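Local coordinates for uroporphyrinogen III cosynthase (HemD) (Helicobacter pylori, PDB 3P9Z), which probably catalyses the cyclisation of the linear tetrapyrrole hydroxymethylbilane to uroporphyrinogen III, with release of water, on the way to haem, at residues Ile22-Leu31 against Ala139-Leu149; Phe167-Leu177 against Thr194-Ile204. All blocks are in the same frame, centred on the assembly; numbering follows the deposited sequence.

Contact 1. Residues Ile22-Leu31 against Ala139-Leu149; sequences ILNEFCYYPL and AVVYENKLKHL
Tyr29 and Glu143 meet on the Cys27 face of an antiparallel strand pairing, where the phenol OH donates to the anti lone pair of Glu143 OE1 at 2.6 Å. OE1 lies at the edge of the Tyr29 ring, in its plane, while the carboxylate as a whole is turned away from that plane; Glu143 gets there with CG anti to its backbone N (chi1 -170°) and the rest of the chain extended. Glu25 and Lys145, and Cys27 and Glu143, are hydrogen-bonded pairs, each joined by two backbone bonds; Cys27 N to Glu143 O is 2.8 Å.

On the face carrying Phe26, Tyr28, Tyr142 and Asn144 the fit is close. The amide of Asn144 is stacked on the Phe26 ring, planes 22° apart, with OD1 3.7 Å above the ring plane and displaced toward the rim. Phe26 and Tyr142 lie side by side pointing the same way, CD1 of Phe26 3.5 Å from CD2 of Tyr142, with their planes at 60°.

The face of Glu25, Cys27, Glu143 and Lys145 is looser at its exposed Glu25-Lys145 end. Cys27 SG rests 3.9 Å from Lys145 CD, and Glu25 OE2 accepts from a water at 2.6 Å that in turn takes the N-H of His148. Beyond the strand pairing, Lys147 reaches back to give NZ to Ile22 O at 2.8 Å, from above the carbonyl plane.

The paired strands thus link the two lobes, as in other uroporphyrinogen III synthases. The chemistry implies a connection held mainly by main-chain bonds, reinforced by Tyr29-Glu143 and Lys147-Ile22, with Phe26 and Tyr142 packed on one face and charged side chains toward solvent on the other.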
# COMPACT_ATOMS: atom_id res chain seq x y z
N ILE A 22 -13.20 3.80 -3.61
CA ILE A 22 -11.80 4.23 -3.63
C ILE A 22 -11.77 5.58 -2.94
O ILE A 22 -12.02 6.63 -3.57
CB ILE A 22 -11.21 4.31 -5.07
CG1 ILE A 22 -11.34 2.95 -5.78
CG2 ILE A 22 -9.71 4.81 -5.06
CD1 ILE A 22 -11.15 3.03 -7.33
N LEU A 23 -11.48 5.56 -1.65
CA LEU A 23 -11.62 6.75 -0.83
C LEU A 23 -10.32 7.48 -0.53
O LEU A 23 -10.32 8.55 0.07
CB LEU A 23 -12.29 6.38 0.49
CG LEU A 23 -13.60 5.60 0.37
CD1 LEU A 23 -14.04 5.19 1.75
CD2 LEU A 23 -14.65 6.44 -0.32
N ASN A 24 -9.20 6.86 -0.92
CA ASN A 24 -7.87 7.42 -0.69
C ASN A 24 -7.24 7.70 -2.03
O ASN A 24 -7.69 7.15 -3.04
CB ASN A 24 -7.02 6.41 0.08
CG ASN A 24 -7.53 6.17 1.46
OD1 ASN A 24 -8.06 5.09 1.76
ND2 ASN A 24 -7.43 7.17 2.31
N GLU A 25 -6.20 8.52 -2.04
CA GLU A 25 -5.45 8.79 -3.25
C GLU A 25 -3.97 9.01 -2.92
O GLU A 25 -3.62 9.41 -1.82
CB GLU A 25 -6.05 9.96 -4.06
CG GLU A 25 -5.91 11.33 -3.41
CD GLU A 25 -6.82 12.40 -4.03
OE1 GLU A 25 -7.23 12.25 -5.21
OE2 GLU A 25 -7.11 13.41 -3.34
N PHE A 26 -3.12 8.69 -3.87
CA PHE A 26 -1.69 8.80 -3.70
C PHE A 26 -1.21 10.13 -4.21
O PHE A 26 -1.60 10.58 -5.27
CB PHE A 26 -0.96 7.63 -4.37
CG PHE A 26 -1.14 6.34 -3.64
CD1 PHE A 26 -0.44 6.10 -2.46
CD2 PHE A 26 -2.05 5.40 -4.09
CE1 PHE A 26 -0.63 4.90 -1.75
CE2 PHE A 26 -2.24 4.21 -3.39
CZ PHE A 26 -1.53 3.96 -2.23
N CYS A 27 -0.41 10.79 -3.39
CA CYS A 27 0.19 12.05 -3.79
C CYS A 27 1.69 11.86 -3.92
O CYS A 27 2.34 11.24 -3.07
CB CYS A 27 -0.20 13.17 -2.81
SG CYS A 27 -2.00 13.43 -2.71
N TYR A 28 2.24 12.35 -5.02
CA TYR A 28 3.65 12.14 -5.35
C TYR A 28 4.51 13.36 -5.07
O TYR A 28 4.10 14.49 -5.35
CB TYR A 28 3.81 11.74 -6.81
CG TYR A 28 3.20 10.41 -7.17
CD1 TYR A 28 3.00 9.40 -6.21
CD2 TYR A 28 2.86 10.14 -8.48
CE1 TYR A 28 2.45 8.17 -6.57
CE2 TYR A 28 2.32 8.91 -8.85
CZ TYR A 28 2.12 7.94 -7.89
OH TYR A 28 1.58 6.74 -8.29
N TYR A 29 5.70 13.11 -4.49
CA TYR A 29 6.67 14.16 -4.18
C TYR A 29 7.97 13.89 -4.93
O TYR A 29 8.52 12.79 -4.86
CB TYR A 29 6.95 14.23 -2.68
CG TYR A 29 5.71 14.35 -1.83
CD1 TYR A 29 4.96 15.53 -1.83
CD2 TYR A 29 5.28 13.30 -1.04
CE1 TYR A 29 3.81 15.65 -1.05
CE2 TYR A 29 4.14 13.40 -0.26
CZ TYR A 29 3.41 14.57 -0.27
OH TYR A 29 2.27 14.67 0.50
N PRO A 30 8.47 14.90 -5.66
CA PRO A 30 9.73 14.73 -6.38
C PRO A 30 10.90 14.36 -5.46
O PRO A 30 10.96 14.81 -4.31
CB PRO A 30 9.95 16.11 -7.02
CG PRO A 30 8.58 16.65 -7.20
CD PRO A 30 7.86 16.22 -5.94
N LEU A 31 11.79 13.54 -5.96
CA LEU A 31 13.02 13.23 -5.25
C LEU A 31 14.02 14.35 -5.49
O LEU A 31 14.51 14.54 -6.62
CB LEU A 31 13.56 11.87 -5.71
CG LEU A 31 14.84 11.36 -5.05
CD1 LEU A 31 14.58 10.97 -3.59
CD2 LEU A 31 15.35 10.18 -5.88
N ALA A 139 13.97 8.97 1.87
CA ALA A 139 13.27 10.08 1.22
C ALA A 139 11.82 9.69 1.00
O ALA A 139 11.52 8.65 0.42
CB ALA A 139 13.93 10.46 -0.11
N VAL A 140 10.94 10.56 1.47
CA VAL A 140 9.50 10.47 1.29
C VAL A 140 9.13 10.82 -0.17
O VAL A 140 9.30 11.96 -0.61
CB VAL A 140 8.80 11.45 2.26
CG1 VAL A 140 7.29 11.56 1.96
CG2 VAL A 140 9.06 11.03 3.74
N VAL A 141 8.62 9.85 -0.92
CA VAL A 141 8.26 10.14 -2.31
C VAL A 141 6.76 10.02 -2.57
O VAL A 141 6.28 10.31 -3.68
CB VAL A 141 9.08 9.29 -3.33
CG1 VAL A 141 10.61 9.60 -3.17
CG2 VAL A 141 8.80 7.81 -3.16
N TYR A 142 6.00 9.59 -1.56
CA TYR A 142 4.55 9.54 -1.72
C TYR A 142 3.82 9.57 -0.39
O TYR A 142 4.40 9.30 0.66
CB TYR A 142 4.09 8.35 -2.59
CG TYR A 142 4.05 7.04 -1.85
CD1 TYR A 142 5.20 6.27 -1.72
CD2 TYR A 142 2.87 6.56 -1.27
CE1 TYR A 142 5.20 5.07 -1.03
CE2 TYR A 142 2.85 5.34 -0.56
CZ TYR A 142 4.03 4.60 -0.46
OH TYR A 142 4.07 3.41 0.22
N GLU A 143 2.52 9.90 -0.47
CA GLU A 143 1.63 9.86 0.67
C GLU A 143 0.28 9.31 0.22
O GLU A 143 -0.22 9.64 -0.87
CB GLU A 143 1.47 11.26 1.25
CG GLU A 143 0.75 11.27 2.59
CD GLU A 143 0.54 12.66 3.15
OE1 GLU A 143 0.85 13.66 2.46
OE2 GLU A 143 0.05 12.76 4.29
N ASN A 144 -0.29 8.43 1.04
CA ASN A 144 -1.61 7.89 0.81
C ASN A 144 -2.57 8.74 1.63
O ASN A 144 -2.52 8.72 2.86
CB ASN A 144 -1.68 6.41 1.22
CG ASN A 144 -3.04 5.78 0.94
OD1 ASN A 144 -3.74 6.17 -0.01
ND2 ASN A 144 -3.42 4.80 1.76
N LYS A 145 -3.41 9.49 0.93
CA LYS A 145 -4.17 10.58 1.53
C LYS A 145 -5.68 10.40 1.31
O LYS A 145 -6.11 9.95 0.25
CB LYS A 145 -3.74 11.87 0.82
CG LYS A 145 -3.75 13.10 1.68
CD LYS A 145 -2.96 14.21 0.99
CE LYS A 145 -3.16 15.55 1.68
NZ LYS A 145 -4.48 16.13 1.33
N LEU A 146 -6.46 10.81 2.30
CA LEU A 146 -7.93 10.81 2.21
C LEU A 146 -8.44 11.72 1.09
O LEU A 146 -8.05 12.87 1.01
CB LEU A 146 -8.55 11.27 3.54
CG LEU A 146 -10.08 11.31 3.56
CD1 LEU A 146 -10.65 9.89 3.51
CD2 LEU A 146 -10.64 12.07 4.77
N LYS A 147 -9.32 11.20 0.23
CA LYS A 147 -9.97 12.03 -0.79
C LYS A 147 -10.91 13.06 -0.16
O LYS A 147 -11.48 12.83 0.91
CB LYS A 147 -10.79 11.20 -1.78
CG LYS A 147 -9.98 10.37 -2.72
CD LYS A 147 -10.90 9.67 -3.73
CE LYS A 147 -10.08 8.89 -4.73
NZ LYS A 147 -10.96 8.16 -5.68
N HIS A 148 -11.05 14.20 -0.83
CA HIS A 148 -12.00 15.23 -0.43
C HIS A 148 -13.20 15.01 -1.32
O HIS A 148 -13.19 15.42 -2.47
CB HIS A 148 -11.42 16.63 -0.71
CG HIS A 148 -10.39 17.08 0.28
ND1 HIS A 148 -9.62 16.21 1.02
CD2 HIS A 148 -9.99 18.32 0.63
CE1 HIS A 148 -8.80 16.89 1.80
NE2 HIS A 148 -9.00 18.18 1.58
N LEU A 149 -14.22 14.32 -0.81
CA LEU A 149 -15.41 14.01 -1.61
C LEU A 149 -16.54 15.00 -1.39
O LEU A 149 -16.85 15.37 -0.25
CB LEU A 149 -15.92 12.59 -1.34
CG LEU A 149 -14.93 11.43 -1.46
CD1 LEU A 149 -15.46 10.25 -0.70
CD2 LEU A 149 -14.64 11.09 -2.92
O HOH W 1 -9.33 14.68 -3.12

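Contact 2. Residues Phe167-Leu177 against Thr194-Ile204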
# COMPACT_ATOMS: atom_id res chain seq x y z
N PHE A 167 -12.53 -4.71 3.51
CA PHE A 167 -11.46 -3.75 3.80
C PHE A 167 -10.09 -4.37 3.56
O PHE A 167 -9.74 -5.37 4.20
CB PHE A 167 -11.58 -3.20 5.22
CG PHE A 167 -12.89 -2.50 5.49
CD1 PHE A 167 -13.06 -1.15 5.13
CD2 PHE A 167 -13.95 -3.17 6.10
CE1 PHE A 167 -14.28 -0.48 5.37
CE2 PHE A 167 -15.17 -2.52 6.35
CZ PHE A 167 -15.34 -1.16 5.98
N THR A 168 -9.32 -3.77 2.66
CA THR A 168 -8.05 -4.36 2.21
C THR A 168 -6.82 -3.75 2.88
O THR A 168 -5.72 -4.21 2.64
CB THR A 168 -7.90 -4.28 0.68
OG1 THR A 168 -7.85 -2.90 0.28
CG2 THR A 168 -9.08 -4.95 -0.01
N ALA A 169 -7.03 -2.73 3.71
CA ALA A 169 -5.95 -2.09 4.48
C ALA A 169 -6.58 -1.18 5.52
O ALA A 169 -7.76 -0.84 5.41
CB ALA A 169 -5.03 -1.27 3.56
N ILE A 170 -5.81 -0.81 6.54
CA ILE A 170 -6.26 0.13 7.56
C ILE A 170 -6.68 1.49 6.97
O ILE A 170 -7.72 2.04 7.35
CB ILE A 170 -5.18 0.36 8.67
CG1 ILE A 170 -5.00 -0.91 9.52
CG2 ILE A 170 -5.53 1.59 9.57
CD1 ILE A 170 -3.79 -0.87 10.46
N SER A 171 -5.89 2.02 6.05
CA SER A 171 -6.19 3.33 5.46
C SER A 171 -7.62 3.35 4.89
O SER A 171 -8.35 4.35 5.02
CB SER A 171 -5.18 3.65 4.36
OG SER A 171 -5.30 2.69 3.30
N HIS A 172 -8.03 2.24 4.29
CA HIS A 172 -9.36 2.11 3.72
C HIS A 172 -10.49 2.05 4.76
O HIS A 172 -11.54 2.68 4.58
CB HIS A 172 -9.41 0.89 2.80
CG HIS A 172 -8.48 1.02 1.63
ND1 HIS A 172 -7.59 0.03 1.27
CD2 HIS A 172 -8.28 2.05 0.78
CE1 HIS A 172 -6.88 0.45 0.23
NE2 HIS A 172 -7.29 1.66 -0.09
N ALA A 173 -10.27 1.31 5.84
CA ALA A 173 -11.18 1.30 6.98
C ALA A 173 -11.32 2.70 7.58
O ALA A 173 -12.43 3.19 7.81
CB ALA A 173 -10.70 0.32 8.03
N LYS A 174 -10.18 3.35 7.82
CA LYS A 174 -10.15 4.70 8.35
C LYS A 174 -10.95 5.69 7.48
O LYS A 174 -11.78 6.44 7.99
CB LYS A 174 -8.69 5.16 8.51
CG LYS A 174 -8.52 6.46 9.28
CD LYS A 174 -7.05 6.67 9.67
CE LYS A 174 -6.86 8.01 10.40
NZ LYS A 174 -6.84 9.18 9.43
N ALA A 175 -10.70 5.67 6.18
CA ALA A 175 -11.37 6.57 5.25
C ALA A 175 -12.87 6.27 5.21
O ALA A 175 -13.70 7.19 5.15
CB ALA A 175 -10.77 6.44 3.86
N PHE A 176 -13.23 4.99 5.23
CA PHE A 176 -14.64 4.64 5.22
C PHE A 176 -15.33 5.27 6.43
O PHE A 176 -16.37 5.92 6.27
CB PHE A 176 -14.84 3.14 5.22
CG PHE A 176 -16.28 2.73 5.14
CD1 PHE A 176 -17.02 2.50 6.30
CD2 PHE A 176 -16.90 2.58 3.90
CE1 PHE A 176 -18.36 2.12 6.24
CE2 PHE A 176 -18.25 2.20 3.83
CZ PHE A 176 -18.98 1.97 5.01
N LEU A 177 -14.76 5.07 7.61
CA LEU A 177 -15.38 5.53 8.85
C LEU A 177 -15.38 7.05 8.94
O LEU A 177 -16.26 7.61 9.55
CB LEU A 177 -14.71 4.92 10.08
CG LEU A 177 -14.93 3.40 10.22
CD1 LEU A 177 -14.14 2.85 11.40
CD2 LEU A 177 -16.43 3.08 10.36
N THR A 194 -4.26 -7.12 11.02
CA THR A 194 -3.93 -5.73 11.29
C THR A 194 -5.13 -4.84 10.95
O THR A 194 -5.48 -3.94 11.71
CB THR A 194 -2.65 -5.25 10.56
OG1 THR A 194 -2.86 -5.32 9.15
CG2 THR A 194 -1.46 -6.11 10.92
N THR A 195 -5.78 -5.12 9.83
CA THR A 195 -7.01 -4.42 9.44
C THR A 195 -8.14 -4.72 10.44
O THR A 195 -8.79 -3.80 10.96
CB THR A 195 -7.46 -4.83 8.04
OG1 THR A 195 -6.51 -4.32 7.09
CG2 THR A 195 -8.89 -4.27 7.73
N ALA A 196 -8.32 -6.00 10.73
CA ALA A 196 -9.38 -6.44 11.63
C ALA A 196 -9.24 -5.86 13.03
O ALA A 196 -10.23 -5.47 13.63
CB ALA A 196 -9.43 -7.96 11.67
N LEU A 197 -8.01 -5.81 13.54
CA LEU A 197 -7.79 -5.32 14.90
C LEU A 197 -7.92 -3.80 15.00
O LEU A 197 -8.31 -3.26 16.05
CB LEU A 197 -6.44 -5.83 15.45
CG LEU A 197 -6.39 -7.36 15.67
CD1 LEU A 197 -4.98 -7.85 16.03
CD2 LEU A 197 -7.38 -7.78 16.74
N TYR A 198 -7.63 -3.12 13.89
CA TYR A 198 -7.93 -1.69 13.81
C TYR A 198 -9.45 -1.47 13.88
O TYR A 198 -9.93 -0.67 14.68
CB TYR A 198 -7.36 -1.08 12.53
CG TYR A 198 -7.90 0.32 12.34
CD1 TYR A 198 -7.33 1.39 13.03
CD2 TYR A 198 -9.02 0.55 11.55
CE1 TYR A 198 -7.84 2.69 12.89
CE2 TYR A 198 -9.55 1.85 11.41
CZ TYR A 198 -8.95 2.90 12.08
OH TYR A 198 -9.46 4.16 11.95
N LEU A 199 -10.20 -2.18 13.03
CA LEU A 199 -11.66 -2.13 13.09
C LEU A 199 -12.23 -2.44 14.49
O LEU A 199 -13.14 -1.77 14.97
CB LEU A 199 -12.29 -3.07 12.05
CG LEU A 199 -12.18 -2.57 10.60
CD1 LEU A 199 -12.60 -3.66 9.62
CD2 LEU A 199 -13.03 -1.32 10.39
N GLN A 200 -11.68 -3.46 15.13
CA GLN A 200 -12.15 -3.85 16.46
C GLN A 200 -11.87 -2.75 17.51
O GLN A 200 -12.67 -2.55 18.43
CB GLN A 200 -11.47 -5.17 16.83
CG GLN A 200 -11.80 -5.70 18.21
CD GLN A 200 -11.13 -7.03 18.46
OE1 GLN A 200 -11.24 -7.97 17.65
NE2 GLN A 200 -10.40 -7.11 19.56
N GLU A 201 -10.75 -2.04 17.36
CA GLU A 201 -10.43 -0.88 18.19
C GLU A 201 -11.54 0.16 18.04
O GLU A 201 -11.89 0.85 19.00
CB GLU A 201 -9.06 -0.30 17.79
CG GLU A 201 -8.69 1.06 18.43
CD GLU A 201 -7.36 1.65 17.92
OE1 GLU A 201 -6.74 1.05 17.01
OE2 GLU A 201 -6.94 2.71 18.43
N GLN A 202 -12.11 0.25 16.83
CA GLN A 202 -13.19 1.19 16.54
C GLN A 202 -14.55 0.62 16.97
O GLN A 202 -15.58 1.23 16.72
CB GLN A 202 -13.21 1.55 15.05
CG GLN A 202 -11.88 2.07 14.45
CD GLN A 202 -11.21 3.17 15.28
OE1 GLN A 202 -10.08 3.02 15.73
NE2 GLN A 202 -11.90 4.29 15.46
N GLY A 203 -14.56 -0.56 17.59
CA GLY A 203 -15.83 -1.20 17.97
C GLY A 203 -16.52 -1.97 16.86
O GLY A 203 -17.69 -2.33 16.97
N ILE A 204 -15.79 -2.26 15.79
CA ILE A 204 -16.37 -2.94 14.64
C ILE A 204 -15.85 -4.36 14.44
O ILE A 204 -14.67 -4.57 14.18
CB ILE A 204 -16.22 -2.12 13.37
CG1 ILE A 204 -17.05 -0.82 13.50
CG2 ILE A 204 -16.68 -2.91 12.15
CD1 ILE A 204 -16.49 0.34 12.74
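The Tyr198 ring is filled in on both faces: Ile170 CG2 sits over one, 3.9 Å from the ring centroid and 14° off the normal, a CH-pi contact, while Gln202 CG, from just past the end of the same helix, covers the opposite face. Obliquely to the ring, Ala173 CB approaches CE2 of Tyr198 to 3.9 Å, and the phenol OH ends beside the aliphatic part of Lys174, 3.6 Å from its CG. A chi1 of 170° carries the Tyr198 ring across to helix 170-177. Phe167 has CG of Phe176 at its ring edge, in plane, and sets its CZ over one face of the Phe176 ring; its CD2 meets Leu199 CD1.

Deeper in, Leu199 CD2 packs 3.7 Å from Ala173 CB, the small side chain letting the leucine approach the helix. Thr195 turns CG2 onto Phe167 CB at 3.8 Å. Leu177 and Ile204 reach toward each other tip to tip, CD2 to CD1 3.6 Å, just past the Schellman motif at Gly203.

The axes of helices 170-177 and 194-201 come within 9.4 Å and run in the same general direction, inclined by 29°. Helix 170-179 makes a beta-alpha-beta crossover from strand 164-167 to 187-190, and helix 193-201 links 187-190 to 206-208. Leu199 touches Ser190, Phe182 covers Leu177 and Ile204, and Ala175 and Phe176 touch strand 19-28.

Contact 1 and contact 2 have centres about 19 Å apart and touch through helix 170-177, whose one side packs on residues 194-204 while another meets the paired strands. Leu146 CD1 of contact 1 lies 3.5 Å from Ala175 CB of contact 2, and Asn144 ND2 is 3.2 Å from Ser171 OG. Contact 1 spans the two lobes, and contact 2 belongs to the lobe at its Leu23 and Leu146 end. A malonate ion, probably from the crystallisation liquor, lies about 4 Å from the Tyr142 side chain and may mark a pocket beside the link; in related enzymes the tetrapyrrole is thought to bind in the cleft between the two lobes.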